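Endonuclease MutS2 (Deinococcus radiodurans, PDB 4OD6) probably senses collided ribosomes and splits them by ATP hydrolysis, its Smr domain, described here, being a module associated with endonuclease activity. Local coordinates at residues Q15-S20 with R44-K49; A31-R36 with D65-S70; E69-A74 with G82-N87. All coordinates share one frame; numbering follows the deposited sequence. Where two conformers were deposited one is given.

Overall arrangement
From the N terminus, the edge strand 13-15 runs into 15-20, crosses by helix 21-38 and returns in strand 43-46, where contact 1 closes the loop. Contact 2 opens on that helix, inside the first loop, and closes at 65-70 after strand 43-46 and helix 53-62, so the two loops cross; their centres lie about 17 Å apart. Contact 3 starts where contact 2 ends, sharing Glu69 and Ser70, and closes the short hairpin of strands 68-73 and 83-88, following contact 1 in series. Strand 83-88 then pairs with strand 43-46, joining contacts 1 and 3 in one mixed sheet, while contact 2 ties the helix to the entry of its far edge strand.

Contact 1: residues Q15-S20 with R44-K49; sequences QLRGLS and RVVHGK
The carbonyl oxygen of Val46 accepts the backbone N-H of Leu16 in a nearly straight bond (Leu16 N to Val46 O 3.0 Å, 165° at the hydrogen), and a backbone bond between Val46 and Leu14 continues the parallel ladder at Gln15. Gln15 and Val46 therefore lie side by side on one face of the sheet. The glutamine chain folds back at its second torsion (chi2 -72°), which brings OE1 to 3.6 Å from Val46 CG1. In one of the two deposited conformers of Arg17, that same oxygen takes a hydrogen bond from it, NH2 to OE1 of Gln15 being 2.9 Å, with the donor tilted from the amide carbonyl plane. The guanidinium then spreads one face over Val46 CG1, which sits 3.4 Å above its plane and toward its rim. Nearer the backbone, Arg17 CG rests 3.6 Å from His47 O, beside the peptide leading into Gly48. Leu16 is buried and presses CD1 tightly on Val45 CG1 at 3.5 Å, in a core also lined by Leu28 and Leu58. Beyond the strand, His47 ND1 donates to Gly48 O (2.9 Å) exactly in its ring plane, while its NE2 meets Thr84 on the neighbouring strand. The opposing chain leaves the sheet by a type II turn, Leu16 to Leu19, with Gly18 at positive phi, and Ser20 caps helix 21-38. Two parallel neighbours joined through a helix make this a beta-alpha-beta crossover, and His47-Gly48 begins the HGxG signature of Smr domains.

Contact 2: residues A31-R36 with D65-S70; sequences AIAEAR and DKNVES
Arg36 and Asn67 bring two flat groups together at a steep angle, guanidinium and amide planes being 71° apart. The amide oxygen sits at the guanidinium edge, almost in its plane, and the arginine uses an in-plane lone pair of that oxygen: Arg36 NH1 to Asn67 OD1 is 2.9 Å. Their setting is an Asx turn within a type I turn from Asp65 to Val68, the turn that delivers the chain to edge strand 68-73, packed here against helix 21-38 of the Smr domain. Asn67 OD1 has a second donor, Lys66 NZ at 2.9 Å, which comes in tilted from the carbonyl plane. Sharing this acceptor draws two probably positive groups close, with 4.2 Å from Arg36 NH1 to Lys66 NZ, and probably polarises the amide. The arginine gets there by leaving the helix with CG anti to N, and the bend at chi2 (89°) lays the CG and CD methylenes alongside the oxygen. At the other end of the amide, ND2 faces the helix backbone at Ala33 CA. One turn back, Ile32 fills the inner side of the turn. Its CG2 branch lies 3.4 Å from Asn67 CB and also touches the Asp65 carboxylate, while its CD1 reaches Val68 CG2 at 3.8 Å; Leu62 and Leu43 also pack on Ile32. Asp65 is buried, and its oxygens divide the work. OD2 has a weak bond to Tyr61, whereas OD1, met nearly end-on, takes the backbone N-H of Asn67, 2.8 Å from N to OD1.

Contact 3: residues E69-A74 with G82-N87; sequences ESFHDA and GVTIVN
His72 lays its imidazole across Ile85, a branched bump on the neighbouring strand. The ring is placed by a first torsion of 54°, with CG between the backbone N and the carbonyl carbon, and Ile85 CB lies under one face in a CH-pi contact, 4.0 Å from the ring centroid of His72. Further along, the methyl of Ala74 drops into the notch between two strand residues, its CB 3.9 Å from Val83 CB and slightly farther from Ile85 CD1. Beyond the NE2 end of the ring, on the side where Ile85 lies, Asn87 sets its amide 44° from the imidazole plane and sends ND2 to the hydroxyl of Ser70 (ND2 to OG 2.9 Å). Ser70, His72, Ile85 and Asn87 thus form one row of interlocking groups. The reverse face is arranged differently: Phe71 meets Thr84 CG2 and Val86 mainly through CB, while its ring leads away to pack on Arg59, Leu62 and Lys63. Backbone bonds set this register in an antiparallel hairpin, with His72 and Ile85 a hydrogen-bonded pair and Ala74 N bonded to Val83 O. At the far end a classic beta bulge interrupts it, because Asn87 O receives both Glu69 N at 2.8 Å and Ser70 N at 3.2 Å. An almost straight bond of 2.8 Å from His72 ND1 to Asp73 O (175° at the hydrogen) holds the ring's rotation, and NE2 meets an in-plane water 2.6 Å away, which also takes a weak bond from Asn87 ND2. A second water joins Asp73 OD1 to Thr84 OG1. Since Arg55 forms a salt bridge with Asp73, the chemistry implies that this end of the hairpin, with Thr84 already tied to the His47 loop, is linked through polar groups to helix 53-62.

Contact 1: residues Q15-S20 with R44-K49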
# COMPACT_ATOMS: atom_id res chain seq x y z
N GLN A 15 4.98 -1.49 -6.54
CA GLN A 15 4.36 -2.39 -7.51
C GLN A 15 4.27 -3.79 -6.95
O GLN A 15 5.24 -4.50 -6.81
CB GLN A 15 5.18 -2.37 -8.83
CG GLN A 15 5.32 -1.01 -9.47
CD GLN A 15 4.05 -0.51 -10.07
OE1 GLN A 15 3.10 -1.25 -10.30
NE2 GLN A 15 4.04 0.76 -10.36
N LEU A 16 3.08 -4.19 -6.59
CA LEU A 16 2.89 -5.48 -5.93
C LEU A 16 2.02 -6.44 -6.87
O LEU A 16 1.82 -7.59 -6.48
CB LEU A 16 2.13 -5.32 -4.63
CG LEU A 16 2.86 -4.48 -3.59
CD1 LEU A 16 2.11 -4.40 -2.27
CD2 LEU A 16 4.26 -4.96 -3.35
N ARG A 17 1.54 -6.05 -8.04
CA ARG A 17 0.73 -6.95 -8.86
C ARG A 17 1.50 -8.20 -9.20
O ARG A 17 2.66 -8.18 -9.42
CB ARG A 17 0.30 -6.26 -10.15
CG ARG A 17 -0.67 -5.09 -9.99
CD ARG A 17 -0.80 -4.34 -11.30
NE ARG A 17 0.24 -3.37 -11.49
CZ ARG A 17 0.14 -2.34 -12.33
NH1 ARG A 17 -1.00 -2.15 -12.99
NH2 ARG A 17 1.13 -1.45 -12.46
N GLY A 18 0.84 -9.32 -9.10
CA GLY A 18 1.35 -10.69 -9.44
C GLY A 18 2.06 -11.36 -8.31
O GLY A 18 2.41 -12.52 -8.43
N LEU A 19 2.25 -10.65 -7.19
CA LEU A 19 2.79 -11.28 -5.99
C LEU A 19 1.77 -12.12 -5.22
O LEU A 19 0.59 -11.88 -5.26
CB LEU A 19 3.39 -10.22 -5.06
CG LEU A 19 4.60 -9.47 -5.59
CD1 LEU A 19 5.12 -8.49 -4.56
CD2 LEU A 19 5.69 -10.41 -6.05
N SER A 20 2.27 -13.09 -4.48
CA SER A 20 1.47 -13.80 -3.52
C SER A 20 1.11 -12.88 -2.36
O SER A 20 1.75 -11.84 -2.15
CB SER A 20 2.21 -15.00 -2.96
OG SER A 20 3.27 -14.59 -2.11
N ARG A 44 1.84 5.02 -2.56
CA ARG A 44 0.84 4.46 -3.46
C ARG A 44 1.17 2.97 -3.67
O ARG A 44 2.19 2.62 -4.24
CB ARG A 44 0.81 5.14 -4.83
CG ARG A 44 0.05 6.42 -4.87
CD ARG A 44 0.15 7.09 -6.23
NE ARG A 44 -0.20 6.27 -7.38
CZ ARG A 44 -1.42 6.15 -7.89
NH1 ARG A 44 -2.43 6.76 -7.36
NH2 ARG A 44 -1.56 5.38 -8.94
N VAL A 45 0.27 2.13 -3.20
CA VAL A 45 0.43 0.69 -3.27
C VAL A 45 -0.42 0.18 -4.42
O VAL A 45 -1.62 0.10 -4.34
CB VAL A 45 0.03 0.02 -1.94
CG1 VAL A 45 0.26 -1.48 -1.99
CG2 VAL A 45 0.78 0.64 -0.79
N VAL A 46 0.28 -0.18 -5.48
CA VAL A 46 -0.31 -0.66 -6.72
C VAL A 46 -0.45 -2.17 -6.67
O VAL A 46 0.47 -2.89 -7.04
CB VAL A 46 0.50 -0.17 -7.96
CG1 VAL A 46 -0.24 -0.53 -9.24
CG2 VAL A 46 0.73 1.34 -7.84
N HIS A 47 -1.62 -2.63 -6.23
CA HIS A 47 -1.89 -4.06 -6.11
C HIS A 47 -2.81 -4.63 -7.18
O HIS A 47 -2.89 -5.80 -7.30
CB HIS A 47 -2.42 -4.46 -4.72
CG HIS A 47 -3.48 -3.55 -4.20
ND1 HIS A 47 -4.71 -3.40 -4.83
CD2 HIS A 47 -3.48 -2.67 -3.18
CE1 HIS A 47 -5.41 -2.50 -4.18
NE2 HIS A 47 -4.68 -2.03 -3.18
N GLY A 48 -3.52 -3.78 -7.90
CA GLY A 48 -4.43 -4.23 -8.93
C GLY A 48 -5.77 -4.60 -8.33
O GLY A 48 -5.93 -4.70 -7.12
N LYS A 49 -6.76 -4.81 -9.20
CA LYS A 49 -8.10 -5.18 -8.74
C LYS A 49 -8.37 -6.69 -8.72
O LYS A 49 -8.73 -7.23 -7.67
CB LYS A 49 -9.15 -4.50 -9.62
CG LYS A 49 -9.12 -2.98 -9.55
CD LYS A 49 -10.19 -2.36 -10.42
CE LYS A 49 -10.10 -0.84 -10.41
NZ LYS A 49 -11.05 -0.20 -11.37

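Contact 2: residues A31-R36 with D65-S70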
# COMPACT_ATOMS: atom_id res chain seq x y z
N ALA A 31 8.42 -1.52 2.77
CA ALA A 31 8.26 -0.21 2.15
C ALA A 31 7.79 0.81 3.14
O ALA A 31 8.21 1.94 3.09
CB ALA A 31 7.34 -0.27 0.94
N ILE A 32 6.85 0.44 3.99
CA ILE A 32 6.32 1.34 4.99
C ILE A 32 7.39 1.68 6.01
O ILE A 32 7.52 2.81 6.39
CB ILE A 32 5.06 0.76 5.67
CG1 ILE A 32 3.94 0.70 4.65
CG2 ILE A 32 4.66 1.57 6.89
CD1 ILE A 32 2.71 -0.05 5.13
N ALA A 33 8.17 0.70 6.43
CA ALA A 33 9.24 0.94 7.42
C ALA A 33 10.25 1.91 6.81
O ALA A 33 10.74 2.80 7.46
CB ALA A 33 9.90 -0.39 7.82
N GLU A 34 10.56 1.73 5.55
CA GLU A 34 11.49 2.60 4.86
C GLU A 34 10.94 4.01 4.80
O GLU A 34 11.63 4.95 5.11
CB GLU A 34 11.78 2.08 3.45
CG GLU A 34 12.64 2.99 2.58
CD GLU A 34 12.64 2.57 1.12
OE1 GLU A 34 11.70 2.89 0.43
OE2 GLU A 34 13.59 1.92 0.71
N ALA A 35 9.67 4.14 4.43
CA ALA A 35 9.03 5.44 4.33
C ALA A 35 9.01 6.18 5.70
O ALA A 35 9.24 7.38 5.74
CB ALA A 35 7.62 5.33 3.78
N ARG A 36 8.75 5.45 6.77
CA ARG A 36 8.73 6.02 8.10
C ARG A 36 10.14 6.55 8.41
O ARG A 36 10.29 7.66 8.87
CB ARG A 36 8.31 4.98 9.14
CG ARG A 36 8.24 5.43 10.61
CD ARG A 36 6.86 5.98 10.92
NE ARG A 36 6.78 6.77 12.15
CZ ARG A 36 6.44 6.29 13.34
NH1 ARG A 36 6.25 5.01 13.53
NH2 ARG A 36 6.38 7.12 14.37
N ASP A 65 -0.42 -2.24 11.15
CA ASP A 65 0.96 -1.93 10.91
C ASP A 65 1.31 -0.70 11.89
O ASP A 65 0.65 0.34 11.80
CB ASP A 65 1.25 -1.60 9.45
CG ASP A 65 2.73 -1.16 9.19
OD1 ASP A 65 3.19 -0.20 9.77
OD2 ASP A 65 3.39 -1.81 8.36
N LYS A 66 2.36 -0.76 12.70
CA LYS A 66 2.64 0.29 13.71
C LYS A 66 2.95 1.68 13.15
O LYS A 66 2.98 2.67 13.85
CB LYS A 66 3.82 -0.15 14.61
CG LYS A 66 5.16 -0.20 13.90
CD LYS A 66 6.27 -0.75 14.78
CE LYS A 66 7.64 -0.34 14.27
NZ LYS A 66 7.79 1.14 14.19
N ASN A 67 3.29 1.69 11.88
CA ASN A 67 3.85 2.85 11.17
C ASN A 67 2.81 3.63 10.36
O ASN A 67 3.11 4.69 9.80
CB ASN A 67 4.97 2.41 10.22
CG ASN A 67 6.22 1.99 10.96
OD1 ASN A 67 6.61 2.60 11.96
ND2 ASN A 67 6.87 0.95 10.46
N VAL A 68 1.60 3.10 10.30
CA VAL A 68 0.56 3.64 9.44
C VAL A 68 -0.39 4.56 10.20
O VAL A 68 -0.90 4.19 11.25
CB VAL A 68 -0.23 2.49 8.81
CG1 VAL A 68 -1.46 2.99 8.09
CG2 VAL A 68 0.67 1.71 7.85
N GLU A 69 -0.58 5.75 9.65
CA GLU A 69 -1.55 6.68 10.19
C GLU A 69 -2.94 6.38 9.67
O GLU A 69 -3.88 6.34 10.41
CB GLU A 69 -1.15 8.11 9.86
CG GLU A 69 -1.99 9.21 10.50
CD GLU A 69 -1.32 10.58 10.46
OE1 GLU A 69 -0.09 10.67 10.46
OE2 GLU A 69 -2.03 11.58 10.46
N SER A 70 -3.06 6.20 8.38
CA SER A 70 -4.35 5.85 7.76
C SER A 70 -4.11 5.30 6.36
O SER A 70 -3.03 5.37 5.87
CB SER A 70 -5.28 7.07 7.72
OG SER A 70 -4.76 8.06 6.89

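Contact 3: residues E69-A74 with G82-N87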
# COMPACT_ATOMS: atom_id res chain seq x y z
N GLU A 69 -0.58 5.75 9.65
CA GLU A 69 -1.55 6.68 10.19
C GLU A 69 -2.94 6.38 9.67
O GLU A 69 -3.88 6.34 10.41
CB GLU A 69 -1.15 8.11 9.86
CG GLU A 69 -1.99 9.21 10.50
CD GLU A 69 -1.32 10.58 10.46
OE1 GLU A 69 -0.09 10.67 10.46
OE2 GLU A 69 -2.03 11.58 10.46
N SER A 70 -3.06 6.20 8.38
CA SER A 70 -4.35 5.85 7.76
C SER A 70 -4.11 5.30 6.36
O SER A 70 -3.03 5.37 5.87
CB SER A 70 -5.28 7.07 7.72
OG SER A 70 -4.76 8.06 6.89
N PHE A 71 -5.12 4.72 5.78
CA PHE A 71 -5.09 4.22 4.40
C PHE A 71 -6.48 4.27 3.79
O PHE A 71 -7.48 4.26 4.50
CB PHE A 71 -4.52 2.81 4.39
CG PHE A 71 -5.32 1.81 5.14
CD1 PHE A 71 -5.10 1.59 6.49
CD2 PHE A 71 -6.28 1.07 4.52
CE1 PHE A 71 -5.86 0.68 7.19
CE2 PHE A 71 -7.01 0.15 5.22
CZ PHE A 71 -6.78 -0.05 6.53
N HIS A 72 -6.54 4.35 2.46
CA HIS A 72 -7.78 4.41 1.72
C HIS A 72 -7.53 4.15 0.25
O HIS A 72 -6.43 4.18 -0.21
CB HIS A 72 -8.47 5.76 1.90
CG HIS A 72 -7.60 6.92 1.57
ND1 HIS A 72 -7.36 7.34 0.28
CD2 HIS A 72 -6.89 7.73 2.38
CE1 HIS A 72 -6.55 8.38 0.32
NE2 HIS A 72 -6.25 8.63 1.58
N ASP A 73 -8.61 3.93 -0.48
CA ASP A 73 -8.57 3.76 -1.92
C ASP A 73 -8.07 5.02 -2.55
O ASP A 73 -8.27 6.09 -2.07
CB ASP A 73 -9.98 3.55 -2.48
CG ASP A 73 -10.64 2.31 -2.00
OD1 ASP A 73 -9.99 1.34 -1.80
OD2 ASP A 73 -11.87 2.30 -1.85
N ALA A 74 -7.40 4.86 -3.67
CA ALA A 74 -7.09 5.98 -4.50
C ALA A 74 -8.36 6.54 -5.12
O ALA A 74 -9.33 5.88 -5.20
CB ALA A 74 -6.12 5.59 -5.60
N GLY A 82 -7.74 -0.38 -7.29
CA GLY A 82 -6.54 -1.12 -7.58
C GLY A 82 -5.28 -0.52 -6.94
O GLY A 82 -4.23 -1.06 -7.05
N VAL A 83 -5.46 0.61 -6.29
CA VAL A 83 -4.37 1.28 -5.60
C VAL A 83 -4.84 1.66 -4.20
O VAL A 83 -5.90 2.23 -4.00
CB VAL A 83 -3.91 2.53 -6.36
CG1 VAL A 83 -2.79 3.24 -5.61
CG2 VAL A 83 -3.53 2.18 -7.80
N THR A 84 -4.01 1.37 -3.23
CA THR A 84 -4.25 1.79 -1.85
C THR A 84 -3.24 2.88 -1.47
O THR A 84 -2.07 2.73 -1.63
CB THR A 84 -4.14 0.61 -0.82
OG1 THR A 84 -5.19 -0.33 -1.05
CG2 THR A 84 -4.29 1.09 0.59
N ILE A 85 -3.75 3.98 -0.97
CA ILE A 85 -2.93 5.09 -0.48
C ILE A 85 -2.65 4.85 0.98
O ILE A 85 -3.58 4.61 1.76
CB ILE A 85 -3.68 6.44 -0.61
CG1 ILE A 85 -4.16 6.67 -2.06
CG2 ILE A 85 -2.82 7.62 -0.19
CD1 ILE A 85 -3.05 6.67 -3.06
N VAL A 86 -1.38 4.90 1.34
CA VAL A 86 -0.98 4.71 2.72
C VAL A 86 -0.35 6.02 3.22
O VAL A 86 0.64 6.49 2.71
CB VAL A 86 0.02 3.54 2.86
CG1 VAL A 86 0.44 3.38 4.31
CG2 VAL A 86 -0.60 2.23 2.33
N ASN A 87 -0.98 6.59 4.25
CA ASN A 87 -0.45 7.74 4.99
C ASN A 87 0.36 7.22 6.14
O ASN A 87 -0.15 6.53 7.00
CB ASN A 87 -1.59 8.63 5.46
CG ASN A 87 -2.42 9.12 4.30
OD1 ASN A 87 -1.90 9.75 3.40
ND2 ASN A 87 -3.70 8.77 4.29
O HOH W 1 -5.09 10.93 2.11
O HOH W 2 -7.81 0.29 -0.21